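Local atomic coordinates of catechol 1,2-dioxygenase (Acinetobacter sp., PDB entry 1DMH), a protein that catalyses the iron(III)-dependent intradiol cleavage of catechol by molecular oxygen to cis,cis-muconate, the first step of the catechol branch of the beta-ketoadipate pathway. Residues Pro115-Ser127 against Glu186-Ala198. Sequence-based numbering, arbitrary orientation.
Sequences PESVGYARMDDGS and ENGQYRVRTILPA
Arg122 and Arg193 form the last of three parallel bridges between strand 120-122 and strand 189-195, whose axes approach to 4.7 Å at an angle of 6°. The backbone bonds strengthen along the pair. Arg191 N to Gly119 O and Ala121 N to Arg191 O are weak, Arg193 N to Ala121 O is sound at 3.0 Å, and Met123 N reaches Arg193 O at 2.7 Å.

On the face of Tyr120, Arg191 and Arg193, the guanidinium of Arg122 lies flat on that of Arg193, with centres 4.1 Å apart and planes at 9°. Both side chains are extended, with CG anti to the backbone N (chi1 168° in Arg122, much the same in Arg193), and run side by side. The like charges are probably offset by acids. Asp124 takes Arg122 side-on through NE and NH2; the bond from Arg122 NH2 to Asp124 OD2 is 2.9 Å and lies in the guanidinium plane. Arg193 NH2 makes a salt bridge to Glu280. One water accepts from Arg193 NE and donates to Asp124 OD1 and Thr194 O, tying both segments together. Asp124 OD2 also accepts from Gly126 N in an Asx turn. Tyr120 runs alongside Arg193, its OH 3.9 Å from Arg193 CB.

Ala121 and Val192 turn to the other face. Beyond them Met123 SD touches Val192 CG2 at 3.9 Å, and Met123 CB packs against Thr194 OG1, which is hydrogen-bonded to His157 NE2.

Strand 189-195 also pairs, antiparallel, with strand 133-141, and strand 116-118 pairs with strand 179-183. This is parallel strand pairing in which segment 115-127 links strands 179-183 and 189-195 within the mixed sheet of an intradiol dioxygenase catalytic domain. The side chain of Met123 is about 12 Å from the bound iron.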
ATOM      1  N   PRO A 115      26.903  11.540 -14.826  1.00 22.78           N
ATOM      2  CA  PRO A 115      27.920  12.400 -15.424  1.00 23.09           C
ATOM      3  C   PRO A 115      27.359  13.110 -16.655  1.00 23.55           C
ATOM      4  O   PRO A 115      26.472  12.597 -17.352  1.00 22.93           O
ATOM      5  CB  PRO A 115      29.048  11.419 -15.750  1.00 23.23           C
ATOM      6  CG  PRO A 115      28.346  10.083 -15.819  1.00 24.15           C
ATOM      7  CD  PRO A 115      27.446  10.192 -14.629  1.00 22.62           C
ATOM      8  N   GLU A 116      27.874  14.303 -16.912  1.00 23.22           N
ATOM      9  CA  GLU A 116      27.410  15.100 -18.032  1.00 24.43           C
ATOM     10  C   GLU A 116      28.549  15.468 -19.014  1.00 23.93           C
ATOM     11  O   GLU A 116      29.694  15.643 -18.602  1.00 23.64           O
ATOM     12  CB  GLU A 116      26.761  16.350 -17.460  1.00 25.99           C
ATOM     13  CG  GLU A 116      26.380  17.359 -18.475  1.00 29.20           C
ATOM     14  CD  GLU A 116      25.988  18.635 -17.804  1.00 32.09           C
ATOM     15  OE1 GLU A 116      25.005  18.601 -17.030  1.00 33.52           O
ATOM     16  OE2 GLU A 116      26.671  19.663 -18.035  1.00 33.87           O
ATOM     17  N   SER A 117      28.247  15.564 -20.306  1.00 22.66           N
ATOM     18  CA  SER A 117      29.272  15.929 -21.280  1.00 22.13           C
ATOM     19  C   SER A 117      28.603  16.528 -22.499  1.00 21.82           C
ATOM     20  O   SER A 117      27.392  16.388 -22.683  1.00 21.46           O
ATOM     21  CB  SER A 117      30.079  14.709 -21.699  1.00 22.08           C
ATOM     22  OG  SER A 117      29.229  13.797 -22.338  1.00 23.26           O
ATOM     23  N   VAL A 118      29.386  17.191 -23.343  1.00 20.93           N
ATOM     24  CA  VAL A 118      28.818  17.812 -24.522  1.00 20.18           C
ATOM     25  C   VAL A 118      28.933  16.932 -25.745  1.00 19.90           C
ATOM     26  O   VAL A 118      30.003  16.376 -26.016  1.00 20.01           O
ATOM     27  CB  VAL A 118      29.504  19.165 -24.851  1.00 20.33           C
ATOM     28  CG1 VAL A 118      28.880  19.769 -26.140  1.00 20.39           C
ATOM     29  CG2 VAL A 118      29.375  20.120 -23.685  1.00 19.53           C
ATOM     30  N   GLY A 119      27.808  16.813 -26.455  1.00 19.12           N
ATOM     31  CA  GLY A 119      27.712  16.063 -27.697  1.00 17.50           C
ATOM     32  C   GLY A 119      27.930  14.560 -27.758  1.00 17.13           C
ATOM     33  O   GLY A 119      27.319  13.907 -28.594  1.00 16.88           O
ATOM     34  N   TYR A 120      28.774  14.015 -26.885  1.00 16.69           N
ATOM     35  CA  TYR A 120      29.114  12.596 -26.924  1.00 16.50           C
ATOM     36  C   TYR A 120      29.536  12.008 -25.578  1.00 16.83           C
ATOM     37  O   TYR A 120      30.093  12.694 -24.729  1.00 17.24           O
ATOM     38  CB  TYR A 120      30.272  12.388 -27.925  1.00 15.92           C
ATOM     39  CG  TYR A 120      30.918  11.021 -27.844  1.00 16.25           C
ATOM     40  CD1 TYR A 120      30.308   9.906 -28.416  1.00 16.05           C
ATOM     41  CD2 TYR A 120      32.065  10.814 -27.069  1.00 16.76           C
ATOM     42  CE1 TYR A 120      30.809   8.614 -28.208  1.00 15.56           C
ATOM     43  CE2 TYR A 120      32.575   9.516 -26.854  1.00 16.46           C
ATOM     44  CZ  TYR A 120      31.935   8.424 -27.426  1.00 16.26           C
ATOM     45  OH  TYR A 120      32.401   7.146 -27.193  1.00 14.75           O
ATOM     46  N   ALA A 121      29.275  10.721 -25.400  1.00 16.41           N
ATOM     47  CA  ALA A 121      29.688  10.000 -24.206  1.00 16.54           C
ATOM     48  C   ALA A 121      29.478   8.529 -24.454  1.00 16.73           C
ATOM     49  O   ALA A 121      28.624   8.139 -25.256  1.00 16.53           O
ATOM     50  CB  ALA A 121      28.868  10.414 -22.989  1.00 16.91           C
ATOM     51  N   ARG A 122      30.295   7.717 -23.805  1.00 16.35           N
ATOM     52  CA  ARG A 122      30.092   6.286 -23.873  1.00 16.70           C
ATOM     53  C   ARG A 122      29.334   6.062 -22.550  1.00 17.04           C
ATOM     54  O   ARG A 122      29.741   6.571 -21.511  1.00 16.43           O
ATOM     55  CB  ARG A 122      31.408   5.512 -23.886  1.00 16.54           C
ATOM     56  CG  ARG A 122      31.135   4.034 -23.661  1.00 17.17           C
ATOM     57  CD  ARG A 122      32.321   3.143 -23.913  1.00 18.22           C
ATOM     58  NE  ARG A 122      31.936   1.785 -23.578  1.00 18.74           N
ATOM     59  CZ  ARG A 122      32.685   0.711 -23.793  1.00 19.59           C
ATOM     60  NH1 ARG A 122      33.886   0.829 -24.356  1.00 18.86           N
ATOM     61  NH2 ARG A 122      32.238  -0.478 -23.420  1.00 19.40           N
ATOM     62  N   MET A 123      28.232   5.325 -22.585  1.00 17.53           N
ATOM     63  CA  MET A 123      27.418   5.130 -21.384  1.00 18.39           C
ATOM     64  C   MET A 123      27.688   3.915 -20.524  1.00 18.97           C
ATOM     65  O   MET A 123      27.353   3.904 -19.339  1.00 18.69           O
ATOM     66  CB  MET A 123      25.944   5.063 -21.769  1.00 17.68           C
ATOM     67  CG  MET A 123      25.476   6.207 -22.607  1.00 19.49           C
ATOM     68  SD  MET A 123      23.700   6.055 -22.914  1.00 21.18           S
ATOM     69  CE  MET A 123      23.033   6.043 -21.236  1.00 19.88           C
ATOM     70  N   ASP A 124      28.252   2.877 -21.120  1.00 19.28           N
ATOM     71  CA  ASP A 124      28.474   1.649 -20.382  1.00 20.07           C
ATOM     72  C   ASP A 124      29.938   1.457 -20.022  1.00 21.56           C
ATOM     73  O   ASP A 124      30.823   2.049 -20.643  1.00 20.49           O
ATOM     74  CB  ASP A 124      28.013   0.467 -21.217  1.00 19.03           C
ATOM     75  CG  ASP A 124      28.955   0.185 -22.374  1.00 19.23           C
ATOM     76  OD1 ASP A 124      29.110   1.061 -23.255  1.00 17.36           O
ATOM     77  OD2 ASP A 124      29.553  -0.908 -22.386  1.00 18.39           O
ATOM     78  N   ASP A 125      30.171   0.610 -19.019  1.00 23.10           N
ATOM     79  CA  ASP A 125      31.520   0.314 -18.542  1.00 25.05           C
ATOM     80  C   ASP A 125      32.037  -1.000 -19.101  1.00 26.36           C
ATOM     81  O   ASP A 125      32.999  -1.547 -18.569  1.00 27.93           O
ATOM     82  CB  ASP A 125      31.547   0.232 -17.010  1.00 24.98           C
ATOM     83  CG  ASP A 125      30.700  -0.910 -16.466  1.00 25.52           C
ATOM     84  OD1 ASP A 125      30.187  -1.727 -17.261  1.00 24.82           O
ATOM     85  OD2 ASP A 125      30.555  -1.000 -15.226  1.00 27.46           O
ATOM     86  N   GLY A 126      31.398  -1.513 -20.151  1.00 26.89           N
ATOM     87  CA  GLY A 126      31.824  -2.769 -20.744  1.00 28.09           C
ATOM     88  C   GLY A 126      31.803  -3.968 -19.802  1.00 29.13           C
ATOM     89  O   GLY A 126      32.435  -4.988 -20.072  1.00 28.95           O
ATOM     90  N   SER A 127      31.071  -3.858 -18.700  1.00 29.71           N
ATOM     91  CA  SER A 127      30.981  -4.947 -17.740  1.00 30.90           C
ATOM     92  C   SER A 127      29.988  -6.031 -18.154  1.00 32.20           C
ATOM     93  O   SER A 127      29.919  -7.078 -17.510  1.00 33.01           O
ATOM     94  CB  SER A 127      30.567  -4.410 -16.374  1.00 30.43           C
ATOM     95  OG  SER A 127      29.293  -3.793 -16.447  1.00 31.51           O
ATOM     96  N   GLU A 186      26.814  22.124 -31.234  1.00 27.69           N
ATOM     97  CA  GLU A 186      26.530  23.233 -32.173  1.00 29.05           C
ATOM     98  C   GLU A 186      25.481  22.935 -33.223  1.00 28.54           C
ATOM     99  O   GLU A 186      24.917  23.843 -33.821  1.00 29.03           O
ATOM    100  CB  GLU A 186      27.803  23.653 -32.918  1.00 31.56           C
ATOM    101  CG  GLU A 186      29.009  23.875 -32.040  1.00 36.43           C
ATOM    102  CD  GLU A 186      29.497  22.580 -31.397  1.00 39.63           C
ATOM    103  OE1 GLU A 186      29.888  21.662 -32.161  1.00 41.59           O
ATOM    104  OE2 GLU A 186      29.486  22.481 -30.140  1.00 41.47           O
ATOM    105  N   ASN A 187      25.231  21.657 -33.474  1.00 28.19           N
ATOM    106  CA  ASN A 187      24.253  21.298 -34.477  1.00 27.97           C
ATOM    107  C   ASN A 187      23.049  20.638 -33.839  1.00 26.04           C
ATOM    108  O   ASN A 187      22.260  19.990 -34.534  1.00 25.46           O
ATOM    109  CB  ASN A 187      24.906  20.450 -35.562  1.00 30.76           C
ATOM    110  CG  ASN A 187      26.019  21.209 -36.261  1.00 35.69           C
ATOM    111  OD1 ASN A 187      25.885  22.402 -36.545  1.00 41.37           O
ATOM    112  ND2 ASN A 187      27.122  20.526 -36.538  1.00 42.56           N
ATOM    113  N   GLY A 188      22.909  20.802 -32.531  1.00 24.38           N
ATOM    114  CA  GLY A 188      21.774  20.240 -31.826  1.00 23.30           C
ATOM    115  C   GLY A 188      21.780  18.719 -31.781  1.00 22.60           C
ATOM    116  O   GLY A 188      20.727  18.090 -31.612  1.00 21.63           O
ATOM    117  N   GLN A 189      22.965  18.127 -31.908  1.00 20.99           N
ATOM    118  CA  GLN A 189      23.084  16.682 -31.898  1.00 20.63           C
ATOM    119  C   GLN A 189      23.631  16.043 -30.619  1.00 18.92           C
ATOM    120  O   GLN A 189      24.345  16.671 -29.833  1.00 18.69           O
ATOM    121  CB  GLN A 189      23.916  16.238 -33.099  1.00 22.27           C
ATOM    122  CG  GLN A 189      23.264  16.595 -34.428  1.00 26.64           C
ATOM    123  CD  GLN A 189      24.019  16.044 -35.634  1.00 29.24           C
ATOM    124  OE1 GLN A 189      25.228  16.236 -35.773  1.00 30.57           O
ATOM    125  NE2 GLN A 189      23.296  15.370 -36.520  1.00 31.31           N
ATOM    126  N   TYR A 190      23.256  14.788 -30.401  1.00 17.28           N
ATOM    127  CA  TYR A 190      23.742  14.020 -29.254  1.00 16.39           C
ATOM    128  C   TYR A 190      24.152  12.683 -29.852  1.00 16.00           C
ATOM    129  O   TYR A 190      23.595  12.239 -30.860  1.00 15.89           O
ATOM    130  CB  TYR A 190      22.639  13.828 -28.200  1.00 15.99           C
ATOM    131  CG  TYR A 190      21.518  12.879 -28.612  1.00 15.23           C
ATOM    132  CD1 TYR A 190      20.435  13.330 -29.371  1.00 15.01           C
ATOM    133  CD2 TYR A 190      21.570  11.530 -28.284  1.00 14.53           C
ATOM    134  CE1 TYR A 190      19.429  12.457 -29.801  1.00 14.29           C
ATOM    135  CE2 TYR A 190      20.570  10.647 -28.706  1.00 14.41           C
ATOM    136  CZ  TYR A 190      19.503  11.117 -29.463  1.00 14.08           C
ATOM    137  OH  TYR A 190      18.521  10.245 -29.893  1.00 14.31           O
ATOM    138  N   ARG A 191      25.148  12.054 -29.268  1.00 16.53           N
ATOM    139  CA  ARG A 191      25.577  10.780 -29.777  1.00 17.41           C
ATOM    140  C   ARG A 191      26.137  10.010 -28.612  1.00 17.67           C
ATOM    141  O   ARG A 191      26.907  10.552 -27.813  1.00 18.28           O
ATOM    142  CB  ARG A 191      26.642  10.984 -30.844  1.00 19.25           C
ATOM    143  CG  ARG A 191      27.196   9.702 -31.423  1.00 22.13           C
ATOM    144  CD  ARG A 191      28.261  10.028 -32.450  1.00 25.47           C
ATOM    145  NE  ARG A 191      29.070   8.861 -32.814  1.00 28.82           N
ATOM    146  CZ  ARG A 191      28.838   8.069 -33.862  1.00 30.32           C
ATOM    147  NH1 ARG A 191      27.818   8.335 -34.687  1.00 30.55           N
ATOM    148  NH2 ARG A 191      29.647   7.022 -34.097  1.00 29.50           N
ATOM    149  N   VAL A 192      25.722   8.760 -28.463  1.00 16.79           N
ATOM    150  CA  VAL A 192      26.266   7.976 -27.377  1.00 16.82           C
ATOM    151  C   VAL A 192      26.648   6.616 -27.852  1.00 16.68           C
ATOM    152  O   VAL A 192      26.106   6.119 -28.837  1.00 16.77           O
ATOM    153  CB  VAL A 192      25.275   7.778 -26.207  1.00 16.82           C
ATOM    154  CG1 VAL A 192      24.960   9.074 -25.610  1.00 16.73           C
ATOM    155  CG2 VAL A 192      24.003   7.102 -26.688  1.00 16.40           C
ATOM    156  N   ARG A 193      27.619   6.040 -27.165  1.00 15.76           N
ATOM    157  CA  ARG A 193      28.019   4.677 -27.438  1.00 15.76           C
ATOM    158  C   ARG A 193      27.586   3.911 -26.165  1.00 15.43           C
ATOM    159  O   ARG A 193      27.936   4.300 -25.044  1.00 15.09           O
ATOM    160  CB  ARG A 193      29.533   4.562 -27.647  1.00 15.87           C
ATOM    161  CG  ARG A 193      29.974   3.112 -27.603  1.00 18.19           C
ATOM    162  CD  ARG A 193      31.446   2.893 -27.901  1.00 19.11           C
ATOM    163  NE  ARG A 193      31.749   1.500 -27.601  1.00 19.71           N
ATOM    164  CZ  ARG A 193      32.885   0.889 -27.906  1.00 19.52           C
ATOM    165  NH1 ARG A 193      33.836   1.550 -28.527  1.00 18.84           N
ATOM    166  NH2 ARG A 193      33.053  -0.391 -27.597  1.00 19.02           N
ATOM    167  N   THR A 194      26.796   2.852 -26.333  1.00 14.96           N
ATOM    168  CA  THR A 194      26.354   2.074 -25.186  1.00 14.82           C
ATOM    169  C   THR A 194      26.123   0.632 -25.676  1.00 16.37           C
ATOM    170  O   THR A 194      26.810   0.192 -26.607  1.00 15.82           O
ATOM    171  CB  THR A 194      25.074   2.688 -24.586  1.00 14.04           C
ATOM    172  OG1 THR A 194      24.747   2.004 -23.377  1.00 13.96           O
ATOM    173  CG2 THR A 194      23.914   2.609 -25.560  1.00 12.97           C
ATOM    174  N   ILE A 195      25.221  -0.120 -25.044  1.00 16.64           N
ATOM    175  CA  ILE A 195      24.920  -1.471 -25.523  1.00 17.22           C
ATOM    176  C   ILE A 195      23.401  -1.603 -25.684  1.00 17.30           C
ATOM    177  O   ILE A 195      22.642  -0.827 -25.092  1.00 17.21           O
ATOM    178  CB  ILE A 195      25.406  -2.593 -24.545  1.00 18.37           C
ATOM    179  CG1 ILE A 195      24.751  -2.415 -23.179  1.00 19.80           C
ATOM    180  CG2 ILE A 195      26.929  -2.588 -24.426  1.00 17.49           C
ATOM    181  CD1 ILE A 195      25.026  -3.553 -22.225  1.00 20.80           C
ATOM    182  N   LEU A 196      22.964  -2.562 -26.494  1.00 16.98           N
ATOM    183  CA  LEU A 196      21.532  -2.798 -26.686  1.00 17.51           C
ATOM    184  C   LEU A 196      20.952  -3.384 -25.420  1.00 16.77           C
ATOM    185  O   LEU A 196      21.448  -4.378 -24.907  1.00 16.65           O
ATOM    186  CB  LEU A 196      21.259  -3.798 -27.802  1.00 17.96           C
ATOM    187  CG  LEU A 196      20.919  -3.293 -29.190  1.00 20.31           C
ATOM    188  CD1 LEU A 196      20.618  -4.512 -30.049  1.00 21.12           C
ATOM    189  CD2 LEU A 196      19.707  -2.377 -29.157  1.00 19.63           C
ATOM    190  N   PRO A 197      19.905  -2.758 -24.881  1.00 16.17           N
ATOM    191  CA  PRO A 197      19.306  -3.291 -23.663  1.00 16.42           C
ATOM    192  C   PRO A 197      18.426  -4.484 -23.993  1.00 17.25           C
ATOM    193  O   PRO A 197      18.063  -4.701 -25.161  1.00 17.40           O
ATOM    194  CB  PRO A 197      18.496  -2.111 -23.156  1.00 16.27           C
ATOM    195  CG  PRO A 197      17.979  -1.548 -24.426  1.00 16.63           C
ATOM    196  CD  PRO A 197      19.251  -1.496 -25.260  1.00 16.74           C
ATOM    197  N   ALA A 198      18.107  -5.265 -22.966  1.00 18.34           N
ATOM    198  CA  ALA A 198      17.215  -6.418 -23.103  1.00 19.86           C
ATOM    199  C   ALA A 198      15.961  -5.960 -22.371  1.00 20.70           C
ATOM    200  O   ALA A 198      16.036  -5.075 -21.523  1.00 21.15           O
ATOM    201  CB  ALA A 198      17.803  -7.654 -22.395  1.00 19.81           C
TER
HETATM  202  O   HOH W   1      29.516   0.206 -25.951  1.00 21.75           O